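Local structure of sensory box histidine kinase/response regulator (Burkholderia thailandensis, 3MR0) at residues Trp97-Gly102 with Val116-Asp121. The protein probably acts as a sensor kinase of a two-component phosphorelay, the present piece being its PAS sensory domain. Numbering follows the deposited sequence. Where two conformers were deposited one is given.
Sequences WIQSRG and VGWIMD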
loop_
_atom_site.group_PDB
_atom_site.type_symbol
_atom_site.label_atom_id
_atom_site.label_comp_id
_atom_site.label_asym_id
_atom_site.label_seq_id
_atom_site.Cartn_x
_atom_site.Cartn_y
_atom_site.Cartn_z
ATOM N N TRP A 97 5.973 7.401 -0.144
ATOM C CA TRP A 97 6.078 6.039 0.337
ATOM C C TRP A 97 4.825 5.704 1.122
ATOM O O TRP A 97 4.340 6.515 1.898
ATOM C CB TRP A 97 7.273 5.858 1.265
ATOM C CG TRP A 97 8.595 5.865 0.585
ATOM C CD1 TRP A 97 9.334 6.958 0.232
ATOM C CD2 TRP A 97 9.356 4.722 0.204
ATOM N NE1 TRP A 97 10.506 6.561 -0.367
ATOM C CE2 TRP A 97 10.544 5.188 -0.393
ATOM C CE3 TRP A 97 9.144 3.343 0.289
ATOM C CZ2 TRP A 97 11.523 4.320 -0.885
ATOM C CZ3 TRP A 97 10.127 2.485 -0.210
ATOM C CH2 TRP A 97 11.295 2.979 -0.775
ATOM N N ILE A 98 4.307 4.503 0.901
ATOM C CA ILE A 98 3.248 3.952 1.732
ATOM C C ILE A 98 3.695 2.605 2.309
ATOM O O ILE A 98 4.473 1.871 1.683
ATOM C CB ILE A 98 1.920 3.741 0.935
ATOM C CG1 ILE A 98 2.145 2.888 -0.327
ATOM C CG2 ILE A 98 1.268 5.063 0.585
ATOM C CD1 ILE A 98 0.853 2.571 -1.099
ATOM N N GLN A 99 3.209 2.285 3.505
ATOM C CA GLN A 99 3.218 0.901 3.984
ATOM C C GLN A 99 1.841 0.304 3.664
ATOM O O GLN A 99 0.821 0.936 3.938
ATOM C CB GLN A 99 3.476 0.837 5.490
ATOM C CG GLN A 99 3.334 -0.558 6.058
ATOM C CD GLN A 99 3.423 -0.588 7.567
ATOM O OE1 GLN A 99 3.128 0.406 8.230
ATOM N NE2 GLN A 99 3.803 -1.736 8.118
ATOM N N SER A 100 1.812 -0.881 3.052
ATOM C CA SER A 100 0.547 -1.559 2.724
ATOM C C SER A 100 0.519 -2.919 3.406
ATOM O O SER A 100 1.455 -3.714 3.271
ATOM C CB SER A 100 0.345 -1.699 1.209
ATOM O OG SER A 100 -0.936 -2.201 0.881
ATOM N N ARG A 101 -0.573 -3.183 4.119
ATOM C CA ARG A 101 -0.763 -4.435 4.853
ATOM C C ARG A 101 -2.172 -4.964 4.600
ATOM O O ARG A 101 -3.131 -4.208 4.570
ATOM C CB ARG A 101 -0.537 -4.203 6.350
ATOM C CG ARG A 101 -0.576 -5.444 7.205
ATOM C CD ARG A 101 -0.380 -5.100 8.691
ATOM N NE ARG A 101 0.953 -4.568 8.998
ATOM C CZ ARG A 101 1.405 -4.329 10.232
ATOM N NH1 ARG A 101 0.637 -4.567 11.283
ATOM N NH2 ARG A 101 2.626 -3.848 10.413
ATOM N N GLY A 102 -2.298 -6.269 4.422
ATOM C CA GLY A 102 -3.579 -6.828 4.058
ATOM C C GLY A 102 -3.654 -8.324 4.222
ATOM O O GLY A 102 -2.643 -8.992 4.397
ATOM N N VAL A 116 -8.503 -7.626 2.252
ATOM C CA VAL A 116 -8.769 -6.346 2.901
ATOM C C VAL A 116 -7.533 -5.832 3.606
ATOM O O VAL A 116 -6.804 -6.600 4.221
ATOM C CB VAL A 116 -9.892 -6.453 3.930
ATOM C CG1 VAL A 116 -10.232 -5.071 4.459
ATOM C CG2 VAL A 116 -11.113 -7.100 3.310
ATOM N N GLY A 117 -7.303 -4.529 3.534
ATOM C CA GLY A 117 -6.142 -3.963 4.175
ATOM C C GLY A 117 -6.158 -2.459 4.220
ATOM O O GLY A 117 -7.173 -1.809 4.010
ATOM N N TRP A 118 -5.003 -1.897 4.519
ATOM C CA TRP A 118 -4.880 -0.464 4.650
ATOM C C TRP A 118 -3.583 0.047 4.036
ATOM O O TRP A 118 -2.694 -0.725 3.674
ATOM C CB TRP A 118 -4.963 -0.061 6.125
ATOM C CG TRP A 118 -4.090 -0.863 7.102
ATOM C CD1 TRP A 118 -4.506 -1.884 7.917
ATOM C CD2 TRP A 118 -2.692 -0.675 7.394
ATOM N NE1 TRP A 118 -3.466 -2.346 8.669
ATOM C CE2 TRP A 118 -2.338 -1.625 8.372
ATOM C CE3 TRP A 118 -1.699 0.193 6.909
ATOM C CZ2 TRP A 118 -1.046 -1.737 8.876
ATOM C CZ3 TRP A 118 -0.408 0.083 7.407
ATOM C CH2 TRP A 118 -0.094 -0.876 8.383
ATOM N N ILE A 119 -3.481 1.357 3.917
ATOM C CA ILE A 119 -2.227 1.981 3.586
ATOM C C ILE A 119 -1.983 3.129 4.570
ATOM O O ILE A 119 -2.923 3.739 5.069
ATOM C CB ILE A 119 -2.191 2.492 2.120
ATOM C CG1 ILE A 119 -3.288 3.536 1.861
ATOM C CG2 ILE A 119 -2.283 1.327 1.150
ATOM C CD1 ILE A 119 -3.128 4.285 0.547
HETATM N N MSE A 120 -0.714 3.402 4.855
HETATM C CA MSE A 120 -0.329 4.590 5.611
HETATM C C MSE A 120 0.778 5.301 4.858
HETATM O O MSE A 120 1.613 4.635 4.229
HETATM C CB MSE A 120 0.134 4.227 7.024
HETATM C CG MSE A 120 -1.001 3.954 7.970
HETATM SE SE MSE A 120 -0.455 4.022 9.838
HETATM C CE MSE A 120 0.442 2.326 9.985
ATOM N N ASP A 121 0.787 6.629 4.916
ATOM C CA ASP A 121 1.864 7.394 4.290
ATOM C C ASP A 121 3.041 7.439 5.228
ATOM O O ASP A 121 2.943 8.048 6.287
ATOM C CB ASP A 121 1.448 8.829 3.950
ATOM C CG ASP A 121 2.467 9.522 3.058
ATOM O OD1 ASP A 121 3.650 9.588 3.433
ATOM O OD2 ASP A 121 2.107 9.970 1.953
#
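The carbonyl O of M120 is gripped twice from the neighbouring strand: the backbone N of Q99 gives it a hydrogen bond (N to O 2.9 Å), and the CA of I98 adds a CA-H...O contact. M120 N answers to Q99 O, and two further backbone bonds pair R101 with W118, that from R101 N to W118 O being the longer at 3.3 Å. As directly paired residues, Q99 with M120 and R101 with W118 carry their side chains on the same face of the sheet. There CG of W118 sits between its backbone N and carbonyl carbon (chi1 48°), which carries the indole across to the partner strand, between Q99 and R101. R101 CB makes a CH-pi contact over the six-membered ring, 3.9 Å from its centroid, while in the conformer described CD runs on alongside, 3.4 Å from W118 CZ2; a long aliphatic shaft suits an indole face and still delivers NE to a salt bridge with D83. Q99 instead presents OE1 to the ring edge, 3.5 Å from W118 CH2, its amide standing 87° to the indole, and its NE2 bonds to the same D83. On the other face, I98 CD1 meets I119 CG2 at 4.1 Å, and small S100 sits beside that methyl. Both isoleucines also pack on I41, and I98 and S100 line a pocket binding a polyether, probably from the crystallisation liquor. G102 pairs with G117, which has no CB to collide with R101 O and G102 CA. This is the long beta hairpin of the PAS fold, whose antiparallel sheet backs the polyether's pocket.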